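Iron transport multicopper oxidase FET3 (Saccharomyces cerevisiae, PDB 1ZPU) oxidises ferrous to ferric iron with a multicopper centre that reduces dioxygen to water, supplying high-affinity iron uptake through FTR1, and also oxidises cuprous copper. Local coordinates at residues Val195-Val199 / His464-His468; Met155-Thr161 / Asn326-Asn332; Glu214-Ile218 / Met434-Thr438; Val383-Gln387 / Pro418-Asp422. One frame throughout, in Å; residues are numbered along the deposited sequence.

How the contacts relate
Contacts 1 and 3 both join parts of the second and third plastocyanin-like domains around the copper sites. Contact 1 holds His464 of the type 3 site and His468 of the type 1 site. Contact 3, its centre about 18 Å from that of contact 1, sets Asp437 about 3 Å, side chain to side chain, from the type 3 ligand His62. Contact 2, centred about 20 Å from contact 1, lies at the surface on the side of the type 1 copper, Asn332 about 8 Å from His468 between side chains. Contact 4 joins the end of strand 379-386 to the loop 418-422 and shares a sheet with contact 3, their centres about 22 Å apart; its Asn386 side chain comes within about 4 Å of that of the type 1 ligand His392.

Contact 1. Residues Val195-Val199 / His464-His468; sequences VGGFV and HIEWH. With CU1 (copper (I) ion), chain B; CU1 (copper (I) ion), chain C.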
loop_
_atom_site.group_PDB
_atom_site.type_symbol
_atom_site.label_atom_id
_atom_site.label_comp_id
_atom_site.label_asym_id
_atom_site.label_seq_id
_atom_site.Cartn_x
_atom_site.Cartn_y
_atom_site.Cartn_z
ATOM N N VAL A 195 5.538 6.471 -1.472
ATOM C CA VAL A 195 6.020 5.375 -0.621
ATOM C C VAL A 195 5.928 5.747 0.862
ATOM O O VAL A 195 6.667 5.231 1.691
ATOM C CB VAL A 195 7.462 5.025 -0.983
ATOM C CG1 VAL A 195 7.521 4.380 -2.386
ATOM C CG2 VAL A 195 8.304 6.277 -0.947
ATOM N N GLY A 196 5.030 6.670 1.186
ATOM C CA GLY A 196 4.875 7.138 2.554
ATOM C C GLY A 196 4.080 6.149 3.388
ATOM O O GLY A 196 3.525 5.169 2.871
ATOM N N GLY A 197 4.037 6.404 4.692
ATOM C CA GLY A 197 3.346 5.519 5.612
ATOM C C GLY A 197 2.024 6.098 6.085
ATOM O O GLY A 197 1.207 5.407 6.691
ATOM N N PHE A 198 1.799 7.368 5.811
ATOM C CA PHE A 198 0.656 8.042 6.397
ATOM C C PHE A 198 -0.023 8.968 5.397
ATOM O O PHE A 198 -1.082 8.674 4.883
ATOM C CB PHE A 198 1.110 8.802 7.666
ATOM C CG PHE A 198 0.030 9.595 8.358
ATOM C CD1 PHE A 198 -1.320 9.305 8.189
ATOM C CD2 PHE A 198 0.382 10.610 9.241
ATOM C CE1 PHE A 198 -2.307 10.040 8.872
ATOM C CE2 PHE A 198 -0.609 11.357 9.923
ATOM C CZ PHE A 198 -1.942 11.065 9.731
ATOM N N VAL A 199 0.636 10.069 5.098
ATOM C CA VAL A 199 -0.014 11.251 4.568
ATOM C C VAL A 199 -0.178 11.287 3.024
ATOM O O VAL A 199 0.760 11.035 2.276
ATOM C CB VAL A 199 0.776 12.446 5.139
ATOM C CG1 VAL A 199 1.046 13.525 4.109
ATOM C CG2 VAL A 199 0.103 12.968 6.374
ATOM N N HIS A 464 -3.764 1.347 4.063
ATOM C CA HIS A 464 -2.323 1.404 3.906
ATOM C C HIS A 464 -1.658 2.486 4.766
ATOM O O HIS A 464 -0.453 2.698 4.671
ATOM C CB HIS A 464 -1.957 1.570 2.444
ATOM C CG HIS A 464 -0.697 0.865 2.074
ATOM N ND1 HIS A 464 0.547 1.303 2.479
ATOM C CD2 HIS A 464 -0.485 -0.268 1.360
ATOM C CE1 HIS A 464 1.471 0.473 2.020
ATOM N NE2 HIS A 464 0.871 -0.486 1.333
ATOM N N ILE A 465 -2.432 3.165 5.604
ATOM C CA ILE A 465 -1.857 4.078 6.561
ATOM C C ILE A 465 -1.348 3.229 7.695
ATOM O O ILE A 465 -2.123 2.592 8.401
ATOM C CB ILE A 465 -2.881 5.084 7.103
ATOM C CG1 ILE A 465 -3.210 6.149 6.043
ATOM C CG2 ILE A 465 -2.351 5.734 8.409
ATOM C CD1 ILE A 465 -4.423 7.005 6.380
ATOM N N GLU A 466 -0.036 3.225 7.867
ATOM C CA GLU A 466 0.620 2.321 8.788
ATOM C C GLU A 466 0.041 2.342 10.197
ATOM O O GLU A 466 -0.095 1.293 10.843
ATOM C CB GLU A 466 2.109 2.624 8.786
ATOM C CG GLU A 466 2.832 1.909 7.645
ATOM C CD GLU A 466 3.007 0.405 7.924
ATOM O OE1 GLU A 466 3.814 0.066 8.838
ATOM O OE2 GLU A 466 2.336 -0.421 7.236
ATOM N N TRP A 467 -0.315 3.537 10.662
ATOM C CA TRP A 467 -0.920 3.698 11.975
ATOM C C TRP A 467 -2.259 2.972 12.068
ATOM O O TRP A 467 -2.558 2.350 13.083
ATOM C CB TRP A 467 -1.081 5.178 12.301
ATOM C CG TRP A 467 0.178 5.975 12.043
ATOM C CD1 TRP A 467 0.339 6.981 11.130
ATOM C CD2 TRP A 467 1.449 5.825 12.709
ATOM N NE1 TRP A 467 1.629 7.471 11.198
ATOM C CE2 TRP A 467 2.328 6.775 12.149
ATOM C CE3 TRP A 467 1.919 4.981 13.724
ATOM C CZ2 TRP A 467 3.651 6.909 12.564
ATOM C CZ3 TRP A 467 3.233 5.104 14.138
ATOM C CH2 TRP A 467 4.090 6.066 13.555
ATOM N N HIS A 468 -3.050 3.029 11.002
ATOM C CA HIS A 468 -4.360 2.419 11.014
ATOM C C HIS A 468 -4.283 0.890 10.901
ATOM O O HIS A 468 -5.117 0.162 11.472
ATOM C CB HIS A 468 -5.251 3.035 9.937
ATOM C CG HIS A 468 -5.468 4.510 10.107
ATOM N ND1 HIS A 468 -6.039 5.299 9.127
ATOM C CD2 HIS A 468 -5.175 5.345 11.132
ATOM C CE1 HIS A 468 -6.094 6.548 9.546
ATOM N NE2 HIS A 468 -5.574 6.603 10.756
HETATM CU CU CU1 B . -6.911 4.523 7.401
HETATM CU CU CU1 C . 1.971 -1.812 -0.081
#
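Gly197 O receives the backbone N of Glu466 at 2.8 Å, and an N-H...O angle of 161° shows the bond to be nearly straight. The same carbonyl is approached by the CA of Ile465 at 3.3 Å, a CA-H...O contact, so one oxygen faces two successive residues where helix 466-470 begins, with Ile465 at its N-cap. Beside this bond, CG1 of Ile465 lies 3.5 Å from Phe198 O. Phe198 CG stands anti to the backbone N (chi1 178°), which brings one ring face up to the edge of the Trp467 indole. The stack is T-shaped: the Trp467 five-membered ring turns its edge to the Phe198 face, with planes at 86° and CD1 of Trp467 3.8 Å from CG of Phe198. Val199 CG2 covers the opposite face of the phenyl ring, and Trp467 NE1 is satisfied by Tyr143 OH. His464 closes the His-Cys-His motif of multicopper oxidases (His462, Cys463, His464), which links the type 1 copper to the trinuclear cluster. His464 NE2 binds a type 3 copper at 2.2 Å, together with His62 and His105. His468 ND1 reaches the type 1 copper at 2.1 Å, alongside His392 and Cys463. Ile465 CG2 sits 3.7 Å above the centre of one face of the His468 imidazole, while copper at ND1 and Glu164, hydrogen-bonded to NE2, together fix the rotation of the ring.

Contact 2. Residues Met155-Thr161 / Asn326-Asn332; sequences MSVYNPT and NLKNGVN
Asn332 packs against the carbonyls of the loop 155-161, and its side chain can be followed outward. CB lies 3.8 Å from Pro160 O, with Asn159 O a little farther off. With chi1 at -170° the amide points away from its own N and runs alongside the same proline carbonyl. At the tip, ND2 comes to 3.6 Å from Pro160 O, whereas the nearest atom to OD1 is Thr161 O at 3.9 Å. The contact joins the loop that follows helix 147-154, in the second plastocyanin-like domain, to the hairpin loop between the antiparallel strands 316-326 and 332-336, which share a sheet with strand 379-386. Both loops contain a type I turn, and each is braced by a side-chain acceptor: Ser156 OG takes the N of Tyr158 in an ST turn, and Asn329 OD1 takes the N of Val331 at 3.3 Å in an Asx turn, with the donor above the amide plane. Farther along the interface Met155 CG makes an apolar contact with Val331 CG2 at 4.1 Å, the two side chains crossing obliquely. Val157 sets its CG1 methyl against backbone, 3.3 Å from Asn329 O and 3.9 Å from the CA of Gly330, whose phi of 84° suits a residue without a side chain.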
loop_
_atom_site.group_PDB
_atom_site.type_symbol
_atom_site.label_atom_id
_atom_site.label_comp_id
_atom_site.label_asym_id
_atom_site.label_seq_id
_atom_site.Cartn_x
_atom_site.Cartn_y
_atom_site.Cartn_z
ATOM N N MET A 155 -0.459 3.931 20.525
ATOM C CA MET A 155 -1.369 2.926 21.026
ATOM C C MET A 155 -1.294 2.979 22.548
ATOM O O MET A 155 -0.627 2.156 23.181
ATOM C CB MET A 155 -0.955 1.553 20.506
ATOM C CG MET A 155 -2.110 0.741 19.956
ATOM S SD MET A 155 -2.465 1.156 18.236
ATOM C CE MET A 155 -1.064 0.345 17.493
ATOM N N SER A 156 -1.975 3.960 23.128
ATOM C CA SER A 156 -1.765 4.330 24.517
ATOM C C SER A 156 -3.058 4.848 25.118
ATOM O O SER A 156 -3.890 5.399 24.395
ATOM C CB SER A 156 -0.692 5.426 24.587
ATOM O OG SER A 156 -0.528 5.907 25.911
ATOM N N VAL A 157 -3.211 4.690 26.434
ATOM C CA VAL A 157 -4.341 5.269 27.155
ATOM C C VAL A 157 -4.277 6.793 27.192
ATOM O O VAL A 157 -5.284 7.446 27.435
ATOM C CB VAL A 157 -4.444 4.755 28.604
ATOM C CG1 VAL A 157 -5.105 3.405 28.644
ATOM C CG2 VAL A 157 -3.077 4.715 29.263
ATOM N N TYR A 158 -3.100 7.360 26.964
ATOM C CA TYR A 158 -2.981 8.812 26.916
ATOM C C TYR A 158 -3.208 9.344 25.498
ATOM O O TYR A 158 -2.918 10.505 25.202
ATOM C CB TYR A 158 -1.653 9.265 27.508
ATOM C CG TYR A 158 -1.324 8.546 28.793
ATOM C CD1 TYR A 158 -0.338 7.563 28.828
ATOM C CD2 TYR A 158 -2.019 8.817 29.965
ATOM C CE1 TYR A 158 -0.041 6.880 30.002
ATOM C CE2 TYR A 158 -1.729 8.143 31.134
ATOM C CZ TYR A 158 -0.737 7.173 31.146
ATOM O OH TYR A 158 -0.429 6.498 32.307
ATOM N N ASN A 159 -3.746 8.478 24.638
ATOM C CA ASN A 159 -4.164 8.849 23.301
ATOM C C ASN A 159 -5.530 8.272 22.970
ATOM O O ASN A 159 -5.638 7.425 22.081
ATOM C CB ASN A 159 -3.164 8.355 22.269
ATOM C CG ASN A 159 -3.386 8.989 20.909
ATOM O OD1 ASN A 159 -3.755 10.156 20.821
ATOM N ND2 ASN A 159 -3.158 8.229 19.850
ATOM N N PRO A 160 -6.586 8.737 23.672
ATOM C CA PRO A 160 -7.927 8.164 23.512
ATOM C C PRO A 160 -8.577 8.496 22.158
ATOM O O PRO A 160 -9.478 7.785 21.718
ATOM C CB PRO A 160 -8.716 8.816 24.640
ATOM C CG PRO A 160 -7.709 9.499 25.504
ATOM C CD PRO A 160 -6.588 9.843 24.640
ATOM N N THR A 161 -8.115 9.563 21.510
ATOM C CA THR A 161 -8.660 10.020 20.243
ATOM C C THR A 161 -8.198 9.137 19.110
ATOM O O THR A 161 -8.783 9.154 18.031
ATOM C CB THR A 161 -8.200 11.460 19.966
ATOM O OG1 THR A 161 -8.761 12.314 20.959
ATOM C CG2 THR A 161 -8.660 11.961 18.586
ATOM N N ASN A 326 -12.664 2.964 21.146
ATOM C CA ASN A 326 -11.888 2.536 22.316
ATOM C C ASN A 326 -12.336 1.184 22.872
ATOM O O ASN A 326 -13.532 0.900 22.949
ATOM C CB ASN A 326 -11.944 3.607 23.412
ATOM C CG ASN A 326 -11.194 4.869 23.027
ATOM O OD1 ASN A 326 -9.987 4.839 22.790
ATOM N ND2 ASN A 326 -11.907 5.986 22.955
ATOM N N LEU A 327 -11.370 0.357 23.260
ATOM C CA LEU A 327 -11.666 -0.923 23.904
ATOM C C LEU A 327 -11.375 -0.921 25.428
ATOM O O LEU A 327 -10.944 0.095 25.996
ATOM C CB LEU A 327 -10.927 -2.074 23.192
ATOM C CG LEU A 327 -11.283 -2.474 21.752
ATOM C CD1 LEU A 327 -10.467 -3.666 21.335
ATOM C CD2 LEU A 327 -12.744 -2.797 21.590
ATOM N N LYS A 328 -11.627 -2.062 26.071
ATOM C CA LYS A 328 -11.485 -2.246 27.524
ATOM C C LYS A 328 -10.130 -1.796 28.085
ATOM O O LYS A 328 -10.044 -1.316 29.223
ATOM C CB LYS A 328 -11.679 -3.724 27.856
ATOM C CG LYS A 328 -12.651 -3.983 28.959
ATOM C CD LYS A 328 -12.449 -5.371 29.523
ATOM C CE LYS A 328 -13.650 -5.805 30.326
ATOM N NZ LYS A 328 -13.406 -7.146 30.889
ATOM N N ASN A 329 -9.072 -1.960 27.294
ATOM C CA ASN A 329 -7.744 -1.548 27.744
ATOM C C ASN A 329 -7.484 -0.047 27.571
ATOM O O ASN A 329 -6.390 0.436 27.866
ATOM C CB ASN A 329 -6.631 -2.408 27.128
ATOM C CG ASN A 329 -6.437 -2.159 25.646
ATOM O OD1 ASN A 329 -7.223 -1.461 24.997
ATOM N ND2 ASN A 329 -5.373 -2.734 25.100
ATOM N N GLY A 330 -8.501 0.677 27.101
ATOM C CA GLY A 330 -8.456 2.131 27.011
ATOM C C GLY A 330 -7.798 2.689 25.764
ATOM O O GLY A 330 -7.812 3.904 25.546
ATOM N N VAL A 331 -7.210 1.823 24.940
ATOM C CA VAL A 331 -6.565 2.288 23.716
ATOM C C VAL A 331 -7.542 2.291 22.543
ATOM O O VAL A 331 -8.556 1.590 22.560
ATOM C CB VAL A 331 -5.233 1.527 23.380
ATOM C CG1 VAL A 331 -4.618 0.896 24.623
ATOM C CG2 VAL A 331 -5.428 0.489 22.286
ATOM N N ASN A 332 -7.225 3.094 21.534
ATOM C CA ASN A 332 -8.096 3.282 20.387
ATOM C C ASN A 332 -7.735 2.378 19.200
ATOM O O ASN A 332 -6.635 2.468 18.653
ATOM C CB ASN A 332 -8.087 4.753 19.981
ATOM C CG ASN A 332 -9.142 5.079 18.958
ATOM O OD1 ASN A 332 -8.846 5.232 17.769
ATOM N ND2 ASN A 332 -10.383 5.188 19.408
#

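Contact 3. Residues Glu214-Ile218 / Met434-Thr438; sequences EIDGI and MRRDT
Arg436 grips Asp216 side-on, NE holding OD1 at 3.0 Å and NH2 holding OD2 at 2.8 Å, in a salt bridge. A bend at chi3 (-37°) turns this NE/NH2 edge of the arginine to the carboxylate. Both acceptors lie close to the guanidinium plane, yet the donors meet the carboxylate from above, since the two planes are 62° apart. Arg436 NH1 turns elsewhere, to Asp299 and Tyr236 OH. Backbone N-H groups also reach the carboxylate: Asp437 N meets Asp216 OD1 at 3.1 Å on its anti lone pair, and Thr438 N adds a weak bond. These donors probably offset the nearby Asp437 OD2, 3.2 Å from Asp216 OD1; Arg235 pairs with Asp437 OD1. Van der Waals contacts complete the set: Ile215 CD1 lies over one face of the Arg436 guanidinium and 3.8 Å from Met434 CG, and Ile218 CG1 touches Arg435 O at 3.6 Å. A leucine in place of Arg436 would probably deprive Asp216 of its two-nitrogen salt bridge and Asp299 of this arginine partner. The arrangement sets a type I' turn of the second plastocyanin-like domain against strand 434-436 of the third, bordering the trinuclear copper cluster of multicopper oxidases, where second-shell Asp437 bonds His62 NE2 through OD2 and His395 ND1 through its backbone O.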
loop_
_atom_site.group_PDB
_atom_site.type_symbol
_atom_site.label_atom_id
_atom_site.label_comp_id
_atom_site.label_asym_id
_atom_site.label_seq_id
_atom_site.Cartn_x
_atom_site.Cartn_y
_atom_site.Cartn_z
ATOM N N GLU A 214 -0.465 5.889 -16.618
ATOM C CA GLU A 214 -0.572 4.655 -15.855
ATOM C C GLU A 214 -0.920 4.959 -14.400
ATOM O O GLU A 214 -0.397 5.914 -13.807
ATOM C CB GLU A 214 0.744 3.869 -15.934
ATOM C CG GLU A 214 0.701 2.486 -15.280
ATOM C CD GLU A 214 1.963 2.162 -14.456
ATOM O OE1 GLU A 214 3.018 1.888 -15.084
ATOM O OE2 GLU A 214 1.894 2.172 -13.192
ATOM N N ILE A 215 -1.809 4.156 -13.825
ATOM C CA ILE A 215 -1.966 4.127 -12.365
ATOM C C ILE A 215 -1.856 2.694 -11.845
ATOM O O ILE A 215 -2.407 1.769 -12.444
ATOM C CB ILE A 215 -3.294 4.782 -11.884
ATOM C CG1 ILE A 215 -4.513 4.110 -12.526
ATOM C CG2 ILE A 215 -3.277 6.282 -12.131
ATOM C CD1 ILE A 215 -5.803 4.428 -11.842
ATOM N N ASP A 216 -1.127 2.517 -10.744
ATOM C CA ASP A 216 -0.965 1.216 -10.080
ATOM C C ASP A 216 -0.744 0.057 -11.056
ATOM O O ASP A 216 -1.426 -0.973 -10.963
ATOM C CB ASP A 216 -2.173 0.895 -9.171
ATOM C CG ASP A 216 -2.390 1.933 -8.055
ATOM O OD1 ASP A 216 -3.299 1.720 -7.213
ATOM O OD2 ASP A 216 -1.669 2.956 -8.018
ATOM N N GLY A 217 0.174 0.224 -12.006
ATOM C CA GLY A 217 0.449 -0.850 -12.978
ATOM C C GLY A 217 -0.524 -0.989 -14.144
ATOM O O GLY A 217 -0.276 -1.771 -15.068
ATOM N N ILE A 218 -1.623 -0.234 -14.114
ATOM C CA ILE A 218 -2.661 -0.272 -15.168
ATOM C C ILE A 218 -2.494 0.899 -16.156
ATOM O O ILE A 218 -2.733 2.059 -15.795
ATOM C CB ILE A 218 -4.090 -0.230 -14.529
ATOM C CG1 ILE A 218 -4.335 -1.438 -13.598
ATOM C CG2 ILE A 218 -5.200 -0.057 -15.578
ATOM C CD1 ILE A 218 -4.231 -2.832 -14.238
ATOM N N MET A 434 -12.554 2.216 -13.928
ATOM C CA MET A 434 -11.137 2.347 -13.663
ATOM C C MET A 434 -10.679 1.127 -12.865
ATOM O O MET A 434 -11.488 0.485 -12.194
ATOM C CB MET A 434 -10.898 3.650 -12.898
ATOM C CG MET A 434 -9.514 3.831 -12.340
ATOM S SD MET A 434 -9.376 3.181 -10.662
ATOM C CE MET A 434 -9.901 4.560 -9.652
ATOM N N ARG A 435 -9.391 0.804 -12.956
ATOM C CA ARG A 435 -8.801 -0.299 -12.210
ATOM C C ARG A 435 -7.498 0.131 -11.533
ATOM O O ARG A 435 -6.672 0.826 -12.148
ATOM C CB ARG A 435 -8.533 -1.475 -13.142
ATOM C CG ARG A 435 -9.589 -2.545 -13.121
ATOM C CD ARG A 435 -9.939 -3.003 -14.526
ATOM N NE ARG A 435 -8.770 -3.347 -15.331
ATOM C CZ ARG A 435 -8.675 -3.094 -16.630
ATOM N NH1 ARG A 435 -9.677 -2.490 -17.259
ATOM N NH2 ARG A 435 -7.586 -3.435 -17.301
ATOM N N ARG A 436 -7.322 -0.282 -10.275
ATOM C CA ARG A 436 -6.083 -0.068 -9.544
ATOM C C ARG A 436 -6.027 -0.961 -8.308
ATOM O O ARG A 436 -6.943 -1.762 -8.090
ATOM C CB ARG A 436 -5.911 1.406 -9.178
ATOM C CG ARG A 436 -6.953 2.025 -8.223
ATOM C CD ARG A 436 -6.711 3.535 -8.065
ATOM N NE ARG A 436 -5.280 3.813 -8.044
ATOM C CZ ARG A 436 -4.724 5.004 -8.206
ATOM N NH1 ARG A 436 -5.470 6.077 -8.406
ATOM N NH2 ARG A 436 -3.408 5.122 -8.160
ATOM N N ASP A 437 -4.964 -0.833 -7.508
ATOM C CA ASP A 437 -4.819 -1.672 -6.321
ATOM C C ASP A 437 -4.985 -0.903 -5.016
ATOM O O ASP A 437 -5.062 -1.494 -3.943
ATOM C CB ASP A 437 -3.517 -2.488 -6.353
ATOM C CG ASP A 437 -2.271 -1.620 -6.328
ATOM O OD1 ASP A 437 -1.403 -1.858 -7.198
ATOM O OD2 ASP A 437 -2.152 -0.724 -5.445
ATOM N N THR A 438 -5.059 0.416 -5.108
ATOM C CA THR A 438 -5.143 1.234 -3.913
ATOM C C THR A 438 -6.053 2.415 -4.214
ATOM O O THR A 438 -5.870 3.108 -5.204
ATOM C CB THR A 438 -3.729 1.678 -3.457
ATOM O OG1 THR A 438 -2.870 0.522 -3.387
ATOM C CG2 THR A 438 -3.765 2.379 -2.104
#

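Contact 4. Residues Val383-Gln387 / Pro418-Asp422; sequences VLNNQ and PHSFD
A chi1 of -57° at Asn385 puts CG beside the backbone N and anti to the carbonyl carbon, carrying the amide from the strand out to the loop 418-422. On the other side, chi1 of 174° at Phe421 turns the ring away from its own N-H and sets CB and the CD2 side against Val383. That N-H meets Asn385 OD1 at 2.9 Å with an angle of 162°, the donor tilted from the carbonyl plane. Ser420 lies along the same amide: its OG sits above the amide plane, 3.3 Å from Asn385 CG, and its CA is also 3.3 Å from Asn385 OD1. The Asn385 ND2 is taken by Asp321 OD1, so both ends of the amide are held and its rotation is fixed. The apolar part is Val383 CG1 against Phe421 CB at 3.6 Å, the side chains crossing at about a right angle. At the far end, Pro418 CB lies 3.8 Å from Asn386 O and 4.1 Å from Gln387 NE2. With Asn385 replaced by an alanine, the Phe421 N-H is likely to lose this acceptor and Asp321 OD1 its amide donor. Strand 379-386 is bonded on both sides, to strands 316-326 and 446-452, in the third plastocyanin-like domain. With the strand's backbone engaged in that sheet, the antiparallel-running loop is tied to it by a side-chain amide rather than by main-chain pairing.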
loop_
_atom_site.group_PDB
_atom_site.type_symbol
_atom_site.label_atom_id
_atom_site.label_comp_id
_atom_site.label_asym_id
_atom_site.label_seq_id
_atom_site.Cartn_x
_atom_site.Cartn_y
_atom_site.Cartn_z
ATOM N N VAL A 383 -18.081 -3.569 -0.389
ATOM C CA VAL A 383 -18.735 -2.312 -0.073
ATOM C C VAL A 383 -18.106 -1.776 1.205
ATOM O O VAL A 383 -18.158 -2.418 2.255
ATOM C CB VAL A 383 -20.268 -2.479 0.126
ATOM C CG1 VAL A 383 -20.918 -1.139 0.451
ATOM C CG2 VAL A 383 -20.913 -3.101 -1.109
ATOM N N LEU A 384 -17.503 -0.600 1.109
ATOM C CA LEU A 384 -16.852 -0.007 2.247
ATOM C C LEU A 384 -17.541 1.300 2.617
ATOM O O LEU A 384 -17.620 2.218 1.802
ATOM C CB LEU A 384 -15.362 0.186 1.954
ATOM C CG LEU A 384 -14.460 0.669 3.094
ATOM C CD1 LEU A 384 -13.146 -0.061 3.066
ATOM C CD2 LEU A 384 -14.232 2.155 3.038
ATOM N N ASN A 385 -18.046 1.356 3.847
ATOM C CA ASN A 385 -18.717 2.536 4.389
ATOM C C ASN A 385 -17.887 3.217 5.491
ATOM O O ASN A 385 -17.794 2.710 6.612
ATOM C CB ASN A 385 -20.086 2.149 4.948
ATOM C CG ASN A 385 -20.968 1.479 3.923
ATOM O OD1 ASN A 385 -21.164 1.996 2.824
ATOM N ND2 ASN A 385 -21.517 0.324 4.278
ATOM N N ASN A 386 -17.288 4.364 5.170
ATOM C CA ASN A 386 -16.514 5.128 6.148
ATOM C C ASN A 386 -17.393 5.835 7.165
ATOM O O ASN A 386 -18.147 6.749 6.828
ATOM C CB ASN A 386 -15.603 6.154 5.473
ATOM C CG ASN A 386 -14.553 6.718 6.424
ATOM O OD1 ASN A 386 -14.260 6.126 7.459
ATOM N ND2 ASN A 386 -13.986 7.868 6.076
ATOM N N GLN A 387 -17.291 5.403 8.414
ATOM C CA GLN A 387 -18.021 6.022 9.514
ATOM C C GLN A 387 -17.099 6.997 10.249
ATOM O O GLN A 387 -17.510 7.674 11.194
ATOM C CB GLN A 387 -18.492 4.946 10.480
ATOM C CG GLN A 387 -19.941 5.047 10.871
ATOM C CD GLN A 387 -20.843 4.322 9.901
ATOM O OE1 GLN A 387 -20.422 3.379 9.231
ATOM N NE2 GLN A 387 -22.094 4.765 9.813
ATOM N N PRO A 418 -22.204 10.577 8.065
ATOM C CA PRO A 418 -21.801 9.484 7.171
ATOM C C PRO A 418 -22.941 8.922 6.318
ATOM O O PRO A 418 -24.060 8.794 6.800
ATOM C CB PRO A 418 -21.311 8.405 8.147
ATOM C CG PRO A 418 -20.962 9.144 9.395
ATOM C CD PRO A 418 -21.982 10.225 9.481
ATOM N N HIS A 419 -22.642 8.593 5.066
ATOM C CA HIS A 419 -23.604 7.959 4.173
ATOM C C HIS A 419 -23.060 6.658 3.609
ATOM O O HIS A 419 -21.950 6.616 3.075
ATOM C CB HIS A 419 -24.029 8.920 3.070
ATOM C CG HIS A 419 -24.856 10.055 3.574
ATOM N ND1 HIS A 419 -24.305 11.249 3.989
ATOM C CD2 HIS A 419 -26.186 10.157 3.793
ATOM C CE1 HIS A 419 -25.266 12.051 4.415
ATOM N NE2 HIS A 419 -26.416 11.411 4.309
ATOM N N SER A 420 -23.835 5.591 3.766
ATOM C CA SER A 420 -23.450 4.279 3.256
ATOM C C SER A 420 -23.836 4.135 1.787
ATOM O O SER A 420 -24.671 4.892 1.275
ATOM C CB SER A 420 -24.122 3.177 4.070
ATOM O OG SER A 420 -23.517 3.036 5.335
ATOM N N PHE A 421 -23.221 3.168 1.111
ATOM C CA PHE A 421 -23.675 2.766 -0.208
ATOM C C PHE A 421 -25.034 2.132 -0.059
ATOM O O PHE A 421 -25.239 1.315 0.836
ATOM C CB PHE A 421 -22.717 1.753 -0.827
ATOM C CG PHE A 421 -23.201 1.178 -2.126
ATOM C CD1 PHE A 421 -23.285 1.971 -3.269
ATOM C CD2 PHE A 421 -23.575 -0.162 -2.210
ATOM C CE1 PHE A 421 -23.736 1.437 -4.475
ATOM C CE2 PHE A 421 -24.024 -0.701 -3.409
ATOM C CZ PHE A 421 -24.102 0.099 -4.545
ATOM N N ASP A 422 -25.962 2.522 -0.926
ATOM C CA ASP A 422 -27.268 1.890 -0.962
ATOM C C ASP A 422 -27.469 1.192 -2.310
ATOM O O ASP A 422 -27.522 1.853 -3.356
ATOM C CB ASP A 422 -28.382 2.898 -0.678
ATOM C CG ASP A 422 -29.715 2.226 -0.368
ATOM O OD1 ASP A 422 -30.028 1.159 -0.953
ATOM O OD2 ASP A 422 -30.465 2.771 0.471
#